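Local atomic coordinates of Trm112p-like protein (Encephalitozoon cuniculi, PDB entry 3Q87), a protein that binds a structural zinc ion and probably activates its partner Mtq2, the methyltransferase that modifies the translation termination factor eRF1. Residues Gly98-Asp103 with Leu107-Lys112; Arg61-Arg66 with Phe91-Val96; Lys42-Phe45 with Glu51-Lys54. One frame throughout, in Å; residues are numbered along the deposited sequence.

Contact 1 (Gly98-Asp103 with Leu107-Lys112); sequences GSLRCD and LIYPIK. With ZN (zinc ion), chain C.
Gly98 and Leu100 pair with Ile111 and Tyr109 across an antiparallel beta hairpin of strands 98-102 and 108-112, the central two strands of the four-stranded sheet in this zinc-binding, Trm112-like domain. Both are hydrogen-bonded pairs, each closed by two N-H...O=C bonds. In the first, Gly98 N donates to Ile111 O at 3.0 Å and Ile111 N to Gly98 O at 2.8 Å. In the second, Leu100 N reaches Tyr109 O, while Tyr109 N meets Leu100 O with an N-H...O angle of 165°. A fifth bond, Cys102 N to Leu107 O at 2.9 Å, carries the pairing to the edge of the metal site. Between these pairs the backbones of Ser99 and Arg101 turn outward and bond to Glu23 and Ile21 of strand 20-24, and those of Ile108 and Pro110 bond to Val122 and Glu117. Leu100 O and Leu107 O also receive CA-H contacts, from Ile108 and Arg101 respectively.

The side chains divide between two faces. On the buried one, CG of Leu100 lies 3.8 Å from CD1 of Ile111, which runs out toward it because chi2 is extended (164°), and the leucine CB approaches the Tyr109 ring obliquely. The Tyr109 hydroxyl is bonded to Lys10 O. On the other face CD1 of Ile108 presses against Arg101 CB at 3.4 Å, where the first part of the arginine chain crosses it before the guanidinium leads away. Cys102, Cys11, Cys14 and Cys105 together hold the zinc. With its sulfur anti to the backbone N (chi1 173°), Cys102 places SG 2.3 Å from the zinc ion.

Contact 2 (Arg61-Arg66 with Phe91-Val96); sequences RDFHGR and FGIDVV
Phe63 and Arg66 bring the loop that follows helix 42-59 against Ile93, which opens strand 93-96 of the two-stranded antiparallel sheet formed with strand 26-29, and against Gly92 just before it. The tight part is apolar. Ile93 lies along the Phe63 ring, the two side chains sliding past each other in opposite directions, with CG2 over one ring face. Its chi2 is extended (176°), which carries CD1 to within 3.7 Å of Phe63 CE2. The opposite face of the ring is covered from within the loop by Gly65 N, 3.3 Å above its centre, so the phenyl group is sandwiched between the loop's own backbone and the strand. Ile93 also meets the aliphatic base of the arginine, its CG1 lying 4.0 Å from Arg66 CB.

The outer part is looser and polar. The loop is exposed at Asp62, His64 and Gly65, and Arg66 itself is only partly buried. Its chain bends at chi3 (-67°), laying one guanidinium face over the CA of Gly92, a residue with no side chain to stand between them. Elsewhere the arginine makes a long, weak ion pair to Glu88. A weak, strongly bent bond joins it to the strand side: Arg66 NE donates to Gly92 O over 2.9 Å with an N-H...O angle of 123°.

Contact 3 (Lys42-Phe45 with Glu51-Lys54); sequences KHMF and ERLK
Arg52 folds back over Met44 at a water-bridged kink within helix 42-59, where the first, weakly bonded turn of the helix meets a later one. The CA atoms of Phe45 and Arg52 are 5.3 Å apart although seven positions apart in sequence, about half what a regular helix would rise over that span, so the chain bends sharply here. Backbone N atoms of Arg52 and Leu53 have no bond to the preceding turn.

The Arg52 side chain, extended from CG to NE, passes across the Met44 carbonyl and presents its guanidinium edge-on to the oxygen. NH1 donates to Met44 O at 3.1 Å, almost straight at 172°, in the carbonyl plane and on a lone pair, with the oxygen also in the guanidinium plane. The Met44 side chain crosses the arginine obliquely: bends at chi2 (-58°) and chi3 bring its methyl CE over one guanidinium face, 3.7 Å from Arg52 CZ. The group is therefore held at its edge by a bond and on one face by a methyl. Glu47 offers NH1 only a long, weak ion pair, and Met44 also packs on Asn75 of the methyltransferase chain.

Phe45 stands differently. Its side chain crosses that of Arg52 at about a right angle, with the ring plane 74° from that of the guanidinium, and CD2 meets the arginine CB obliquely. The Leu53 side chain also runs at about a right angle to that of Phe45, its CD2 approaching the ring obliquely, 3.5 Å from Phe45 CD2, and continues inward to helices 70-78 and 84-91. The contact buries Phe45 O, which has no polar partner in the model, beside the leucine branches. At the kink a water gives Arg52 N a partner, accepting from it at 2.9 Å and donating to Met44 O at 2.7 Å.

Overall arrangement
The three contacts lie 16 to 18 Å apart between centres, in the chain order contact 3, contact 2, contact 1. Contacts 1 and 2 touch directly: strand 93-96 leads into strand 98-102, and Ile111 CG2 packs 3.5 Å from Val95 O, tying the two-stranded sheet to the zinc-bearing one. Contact 3 touches neither, its nearest atoms being about 6 Å from contact 1 and 7 Å from contact 2. Only contact 1 supplies a zinc ligand; the Arg52 side chain of contact 3 stays about 12 Å from the metal. A residue from the segments of each contact packs on the methyltransferase chain: Tyr109, Phe91 (which does not itself touch residues 61-66) and Met44.

Contact 1 (Gly98-Asp103 with Leu107-Lys112)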
loop_
_atom_site.group_PDB
_atom_site.type_symbol
_atom_site.label_atom_id
_atom_site.label_comp_id
_atom_site.label_asym_id
_atom_site.label_seq_id
_atom_site.Cartn_x
_atom_site.Cartn_y
_atom_site.Cartn_z
ATOM N N GLY A 98 16.096 3.731 9.079
ATOM C CA GLY A 98 16.936 3.115 8.071
ATOM C C GLY A 98 16.676 3.650 6.680
ATOM O O GLY A 98 16.251 4.794 6.516
ATOM N N SER A 99 16.908 2.809 5.678
ATOM C CA SER A 99 16.812 3.233 4.283
ATOM C C SER A 99 16.588 2.059 3.344
ATOM O O SER A 99 16.991 0.923 3.631
ATOM C CB SER A 99 18.100 3.944 3.862
ATOM O OG SER A 99 18.062 5.311 4.219
ATOM N N LEU A 100 15.968 2.351 2.206
ATOM C CA LEU A 100 15.858 1.399 1.116
ATOM C C LEU A 100 16.524 2.010 -0.110
ATOM O O LEU A 100 16.218 3.137 -0.473
ATOM C CB LEU A 100 14.390 1.106 0.808
ATOM C CG LEU A 100 13.589 0.432 1.923
ATOM C CD1 LEU A 100 12.129 0.326 1.521
ATOM C CD2 LEU A 100 14.167 -0.947 2.276
ATOM N N ARG A 101 17.420 1.266 -0.754
ATOM C CA ARG A 101 18.155 1.782 -1.909
ATOM C C ARG A 101 17.943 0.907 -3.152
ATOM O O ARG A 101 18.171 -0.290 -3.107
ATOM C CB ARG A 101 19.661 1.876 -1.586
ATOM C CG ARG A 101 20.530 2.270 -2.800
ATOM C CD ARG A 101 22.005 2.469 -2.455
ATOM N NE ARG A 101 22.537 1.391 -1.630
ATOM C CZ ARG A 101 22.915 0.204 -2.098
ATOM N NH1 ARG A 101 22.806 -0.067 -3.395
ATOM N NH2 ARG A 101 23.400 -0.713 -1.268
ATOM N N CYS A 102 17.512 1.515 -4.254
ATOM C CA CYS A 102 17.391 0.808 -5.521
ATOM C C CYS A 102 18.773 0.408 -6.011
ATOM O O CYS A 102 19.634 1.256 -6.158
ATOM C CB CYS A 102 16.745 1.698 -6.580
ATOM S SG CYS A 102 16.750 0.929 -8.258
ATOM N N ASP A 103 18.985 -0.875 -6.269
ATOM C CA ASP A 103 20.309 -1.347 -6.666
ATOM C C ASP A 103 20.698 -0.903 -8.070
ATOM O O ASP A 103 21.868 -0.962 -8.420
ATOM C CB ASP A 103 20.429 -2.871 -6.530
ATOM C CG ASP A 103 19.553 -3.625 -7.531
ATOM O OD1 ASP A 103 18.693 -2.996 -8.183
ATOM O OD2 ASP A 103 19.725 -4.854 -7.672
ATOM N N LEU A 107 18.482 5.335 -6.127
ATOM C CA LEU A 107 17.450 6.104 -5.428
ATOM C C LEU A 107 17.234 5.567 -4.005
ATOM O O LEU A 107 17.179 4.355 -3.785
ATOM C CB LEU A 107 16.133 6.046 -6.197
ATOM C CG LEU A 107 14.994 6.918 -5.667
ATOM C CD1 LEU A 107 15.271 8.373 -6.016
ATOM C CD2 LEU A 107 13.660 6.483 -6.246
ATOM N N ILE A 108 17.109 6.480 -3.050
ATOM C CA ILE A 108 16.968 6.135 -1.640
ATOM C C ILE A 108 15.616 6.542 -1.061
ATOM O O ILE A 108 15.222 7.703 -1.163
ATOM C CB ILE A 108 17.990 6.880 -0.774
ATOM C CG1 ILE A 108 19.424 6.593 -1.223
ATOM C CG2 ILE A 108 17.790 6.537 0.687
ATOM C CD1 ILE A 108 19.859 5.210 -0.950
ATOM N N TYR A 109 14.942 5.578 -0.434
ATOM C CA TYR A 109 13.756 5.825 0.376
ATOM C C TYR A 109 14.141 5.777 1.861
ATOM O O TYR A 109 14.392 4.713 2.411
ATOM C CB TYR A 109 12.694 4.750 0.136
ATOM C CG TYR A 109 12.097 4.623 -1.257
ATOM C CD1 TYR A 109 12.050 5.699 -2.131
ATOM C CD2 TYR A 109 11.529 3.423 -1.667
ATOM C CE1 TYR A 109 11.485 5.574 -3.382
ATOM C CE2 TYR A 109 10.954 3.282 -2.926
ATOM C CZ TYR A 109 10.929 4.357 -3.772
ATOM O OH TYR A 109 10.354 4.218 -5.001
ATOM N N PRO A 110 14.170 6.927 2.522
ATOM C CA PRO A 110 14.446 6.878 3.960
ATOM C C PRO A 110 13.321 6.145 4.683
ATOM O O PRO A 110 12.180 6.157 4.234
ATOM C CB PRO A 110 14.445 8.356 4.371
ATOM C CG PRO A 110 14.655 9.118 3.086
ATOM C CD PRO A 110 13.967 8.302 2.039
ATOM N N ILE A 111 13.659 5.500 5.788
ATOM C CA ILE A 111 12.676 4.923 6.682
ATOM C C ILE A 111 12.827 5.709 7.978
ATOM O O ILE A 111 13.895 5.716 8.583
ATOM C CB ILE A 111 12.934 3.418 6.903
ATOM C CG1 ILE A 111 12.767 2.649 5.581
ATOM C CG2 ILE A 111 12.012 2.850 7.987
ATOM C CD1 ILE A 111 13.363 1.246 5.608
ATOM N N LYS A 112 11.765 6.395 8.383
ATOM C CA LYS A 112 11.825 7.312 9.509
ATOM C C LYS A 112 10.602 7.118 10.408
ATOM O O LYS A 112 9.473 7.317 9.977
ATOM C CB LYS A 112 11.896 8.748 8.975
ATOM C CG LYS A 112 11.894 9.827 10.044
ATOM C CD LYS A 112 11.753 11.209 9.404
ATOM C CE LYS A 112 11.400 12.286 10.426
ATOM N NZ LYS A 112 11.078 13.584 9.759
HETATM ZN ZN ZN C . 15.840 2.679 -9.434
#

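Contact 2 (Arg61-Arg66 with Phe91-Val96)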
loop_
_atom_site.group_PDB
_atom_site.type_symbol
_atom_site.label_atom_id
_atom_site.label_comp_id
_atom_site.label_asym_id
_atom_site.label_seq_id
_atom_site.Cartn_x
_atom_site.Cartn_y
_atom_site.Cartn_z
ATOM N N ARG A 61 21.843 -7.980 10.311
ATOM C CA ARG A 61 22.784 -8.831 11.051
ATOM C C ARG A 61 23.120 -8.308 12.455
ATOM O O ARG A 61 23.431 -9.090 13.359
ATOM C CB ARG A 61 24.056 -9.087 10.233
ATOM C CG ARG A 61 24.906 -7.853 9.998
ATOM C CD ARG A 61 26.043 -8.141 9.035
ATOM N NE ARG A 61 26.872 -6.960 8.817
ATOM C CZ ARG A 61 26.619 -6.023 7.906
ATOM N NH1 ARG A 61 25.555 -6.127 7.118
ATOM N NH2 ARG A 61 27.431 -4.981 7.780
ATOM N N ASP A 62 23.041 -6.995 12.636
ATOM C CA ASP A 62 23.238 -6.388 13.948
ATOM C C ASP A 62 21.948 -6.330 14.782
ATOM O O ASP A 62 21.924 -5.754 15.872
ATOM C CB ASP A 62 23.836 -4.991 13.803
ATOM C CG ASP A 62 25.304 -5.026 13.437
ATOM O OD1 ASP A 62 25.918 -3.939 13.322
ATOM O OD2 ASP A 62 25.844 -6.144 13.267
ATOM N N PHE A 63 20.875 -6.918 14.269
ATOM C CA PHE A 63 19.643 -7.027 15.039
ATOM C C PHE A 63 19.418 -8.463 15.494
ATOM O O PHE A 63 19.318 -9.373 14.677
ATOM C CB PHE A 63 18.448 -6.545 14.224
ATOM C CG PHE A 63 17.122 -6.818 14.876
ATOM C CD1 PHE A 63 16.609 -5.946 15.829
ATOM C CD2 PHE A 63 16.381 -7.940 14.534
ATOM C CE1 PHE A 63 15.381 -6.186 16.427
ATOM C CE2 PHE A 63 15.152 -8.186 15.125
ATOM C CZ PHE A 63 14.650 -7.307 16.073
ATOM N N HIS A 64 19.321 -8.663 16.800
ATOM C CA HIS A 64 19.245 -10.013 17.336
ATOM C C HIS A 64 17.883 -10.356 17.930
ATOM O O HIS A 64 17.720 -11.405 18.547
ATOM C CB HIS A 64 20.359 -10.219 18.357
ATOM C CG HIS A 64 21.662 -9.619 17.934
ATOM N ND1 HIS A 64 22.489 -10.218 17.006
ATOM C CD2 HIS A 64 22.264 -8.458 18.284
ATOM C CE1 HIS A 64 23.552 -9.459 16.817
ATOM N NE2 HIS A 64 23.442 -8.384 17.580
ATOM N N GLY A 65 16.904 -9.481 17.725
ATOM C CA GLY A 65 15.567 -9.708 18.249
ATOM C C GLY A 65 14.892 -10.899 17.602
ATOM O O GLY A 65 14.011 -11.528 18.191
ATOM N N ARG A 66 15.305 -11.197 16.376
ATOM C CA ARG A 66 14.784 -12.334 15.634
ATOM C C ARG A 66 15.852 -12.750 14.629
ATOM O O ARG A 66 16.716 -11.948 14.282
ATOM C CB ARG A 66 13.488 -11.952 14.930
ATOM C CG ARG A 66 12.441 -13.046 14.931
ATOM C CD ARG A 66 11.089 -12.510 14.499
ATOM N NE ARG A 66 10.526 -11.567 15.464
ATOM C CZ ARG A 66 9.608 -11.883 16.376
ATOM N NH1 ARG A 66 9.149 -13.125 16.459
ATOM N NH2 ARG A 66 9.148 -10.954 17.206
ATOM N N PHE A 91 7.349 -10.510 9.370
ATOM C CA PHE A 91 6.261 -9.801 10.024
ATOM C C PHE A 91 6.611 -9.471 11.456
ATOM O O PHE A 91 5.947 -8.658 12.088
ATOM C CB PHE A 91 4.974 -10.635 9.992
ATOM C CG PHE A 91 4.307 -10.666 8.647
ATOM C CD1 PHE A 91 3.346 -9.719 8.309
ATOM C CD2 PHE A 91 4.644 -11.637 7.712
ATOM C CE1 PHE A 91 2.738 -9.740 7.063
ATOM C CE2 PHE A 91 4.042 -11.661 6.464
ATOM C CZ PHE A 91 3.084 -10.714 6.141
ATOM N N GLY A 92 7.655 -10.113 11.970
ATOM C CA GLY A 92 7.991 -10.004 13.377
ATOM C C GLY A 92 9.092 -9.009 13.674
ATOM O O GLY A 92 9.552 -8.903 14.807
ATOM N N ILE A 93 9.519 -8.277 12.651
ATOM C CA ILE A 93 10.505 -7.224 12.836
ATOM C C ILE A 93 9.998 -5.929 12.239
ATOM O O ILE A 93 9.382 -5.932 11.180
ATOM C CB ILE A 93 11.827 -7.559 12.132
ATOM C CG1 ILE A 93 12.399 -8.880 12.653
ATOM C CG2 ILE A 93 12.824 -6.423 12.319
ATOM C CD1 ILE A 93 13.659 -9.319 11.925
ATOM N N ASP A 94 10.297 -4.820 12.901
ATOM C CA ASP A 94 9.940 -3.514 12.382
ATOM C C ASP A 94 11.159 -2.593 12.338
ATOM O O ASP A 94 11.753 -2.277 13.375
ATOM C CB ASP A 94 8.847 -2.889 13.246
ATOM C CG ASP A 94 8.420 -1.529 12.737
ATOM O OD1 ASP A 94 8.042 -1.437 11.542
ATOM O OD2 ASP A 94 8.456 -0.559 13.528
ATOM N N VAL A 95 11.538 -2.174 11.137
ATOM C CA VAL A 95 12.617 -1.216 10.995
ATOM C C VAL A 95 12.035 0.157 11.282
ATOM O O VAL A 95 11.143 0.616 10.565
ATOM C CB VAL A 95 13.227 -1.235 9.568
ATOM C CG1 VAL A 95 14.347 -0.213 9.451
ATOM C CG2 VAL A 95 13.742 -2.612 9.228
ATOM N N VAL A 96 12.512 0.810 12.339
ATOM C CA VAL A 96 11.995 2.129 12.659
ATOM C C VAL A 96 12.845 3.201 11.981
ATOM O O VAL A 96 12.327 4.213 11.528
ATOM C CB VAL A 96 11.869 2.380 14.195
ATOM C CG1 VAL A 96 11.332 1.139 14.910
ATOM C CG2 VAL A 96 13.185 2.756 14.767
#

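Contact 3 (Lys42-Phe45 with Glu51-Lys54)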
loop_
_atom_site.group_PDB
_atom_site.type_symbol
_atom_site.label_atom_id
_atom_site.label_comp_id
_atom_site.label_asym_id
_atom_site.label_seq_id
_atom_site.Cartn_x
_atom_site.Cartn_y
_atom_site.Cartn_z
ATOM N N LYS A 42 5.267 -14.634 -1.612
ATOM C CA LYS A 42 6.272 -15.676 -1.454
ATOM C C LYS A 42 7.302 -15.706 -2.582
ATOM O O LYS A 42 8.498 -15.761 -2.318
ATOM C CB LYS A 42 5.595 -17.034 -1.268
ATOM C CG LYS A 42 4.990 -17.190 0.108
ATOM C CD LYS A 42 4.228 -18.493 0.262
ATOM C CE LYS A 42 3.928 -18.746 1.731
ATOM N NZ LYS A 42 3.423 -20.119 1.985
ATOM N N HIS A 43 6.844 -15.642 -3.827
ATOM C CA HIS A 43 7.752 -15.689 -4.964
ATOM C C HIS A 43 8.848 -14.613 -4.914
ATOM O O HIS A 43 9.960 -14.823 -5.425
ATOM C CB HIS A 43 6.978 -15.593 -6.276
ATOM C CG HIS A 43 6.452 -14.223 -6.567
ATOM N ND1 HIS A 43 7.013 -13.401 -7.521
ATOM C CD2 HIS A 43 5.418 -13.531 -6.033
ATOM C CE1 HIS A 43 6.348 -12.262 -7.563
ATOM N NE2 HIS A 43 5.374 -12.313 -6.669
ATOM N N MET A 44 8.539 -13.467 -4.309
ATOM C CA MET A 44 9.515 -12.389 -4.218
ATOM C C MET A 44 10.681 -12.814 -3.332
ATOM O O MET A 44 11.813 -12.346 -3.494
ATOM C CB MET A 44 8.878 -11.104 -3.678
ATOM C CG MET A 44 7.874 -10.436 -4.625
ATOM S SD MET A 44 8.548 -9.991 -6.246
ATOM C CE MET A 44 8.906 -8.253 -6.013
ATOM N N PHE A 45 10.393 -13.711 -2.396
ATOM C CA PHE A 45 11.379 -14.143 -1.424
ATOM C C PHE A 45 11.986 -15.517 -1.743
ATOM O O PHE A 45 12.905 -15.964 -1.053
ATOM C CB PHE A 45 10.781 -14.089 -0.009
ATOM C CG PHE A 45 10.363 -12.703 0.407
ATOM C CD1 PHE A 45 9.057 -12.280 0.241
ATOM C CD2 PHE A 45 11.286 -11.811 0.925
ATOM C CE1 PHE A 45 8.677 -10.996 0.607
ATOM C CE2 PHE A 45 10.912 -10.524 1.291
ATOM C CZ PHE A 45 9.599 -10.120 1.130
ATOM N N GLU A 51 17.186 -14.847 -2.600
ATOM C CA GLU A 51 18.036 -13.667 -2.630
ATOM C C GLU A 51 17.549 -12.544 -1.713
ATOM O O GLU A 51 18.332 -11.990 -0.938
ATOM C CB GLU A 51 18.200 -13.146 -4.058
ATOM C CG GLU A 51 18.995 -11.853 -4.121
ATOM C CD GLU A 51 19.113 -11.304 -5.520
ATOM O OE1 GLU A 51 19.876 -10.335 -5.704
ATOM O OE2 GLU A 51 18.448 -11.840 -6.433
ATOM N N ARG A 52 16.270 -12.194 -1.804
ATOM C CA ARG A 52 15.744 -11.098 -0.989
ATOM C C ARG A 52 15.912 -11.384 0.505
ATOM O O ARG A 52 16.247 -10.480 1.284
ATOM C CB ARG A 52 14.285 -10.763 -1.348
ATOM C CG ARG A 52 14.134 -10.137 -2.727
ATOM C CD ARG A 52 12.822 -9.384 -2.893
ATOM N NE ARG A 52 12.857 -8.514 -4.062
ATOM C CZ ARG A 52 12.531 -8.882 -5.305
ATOM N NH1 ARG A 52 12.127 -10.115 -5.568
ATOM N NH2 ARG A 52 12.602 -8.000 -6.297
ATOM N N LEU A 53 15.708 -12.642 0.894
ATOM C CA LEU A 53 15.873 -13.056 2.287
ATOM C C LEU A 53 17.320 -12.953 2.759
ATOM O O LEU A 53 17.593 -12.492 3.866
ATOM C CB LEU A 53 15.382 -14.488 2.480
ATOM C CG LEU A 53 13.892 -14.721 2.236
ATOM C CD1 LEU A 53 13.552 -16.172 2.484
ATOM C CD2 LEU A 53 13.077 -13.822 3.142
ATOM N N LYS A 54 18.239 -13.428 1.925
ATOM C CA LYS A 54 19.666 -13.291 2.187
ATOM C C LYS A 54 20.056 -11.828 2.326
ATOM O O LYS A 54 20.821 -11.460 3.208
ATOM C CB LYS A 54 20.474 -13.927 1.055
ATOM C CG LYS A 54 20.350 -15.429 0.974
ATOM C CD LYS A 54 21.156 -15.974 -0.206
ATOM C CE LYS A 54 21.145 -17.502 -0.231
ATOM N NZ LYS A 54 21.475 -18.060 -1.578
HETATM O O HOH W 1 14.335 -13.423 -3.648
#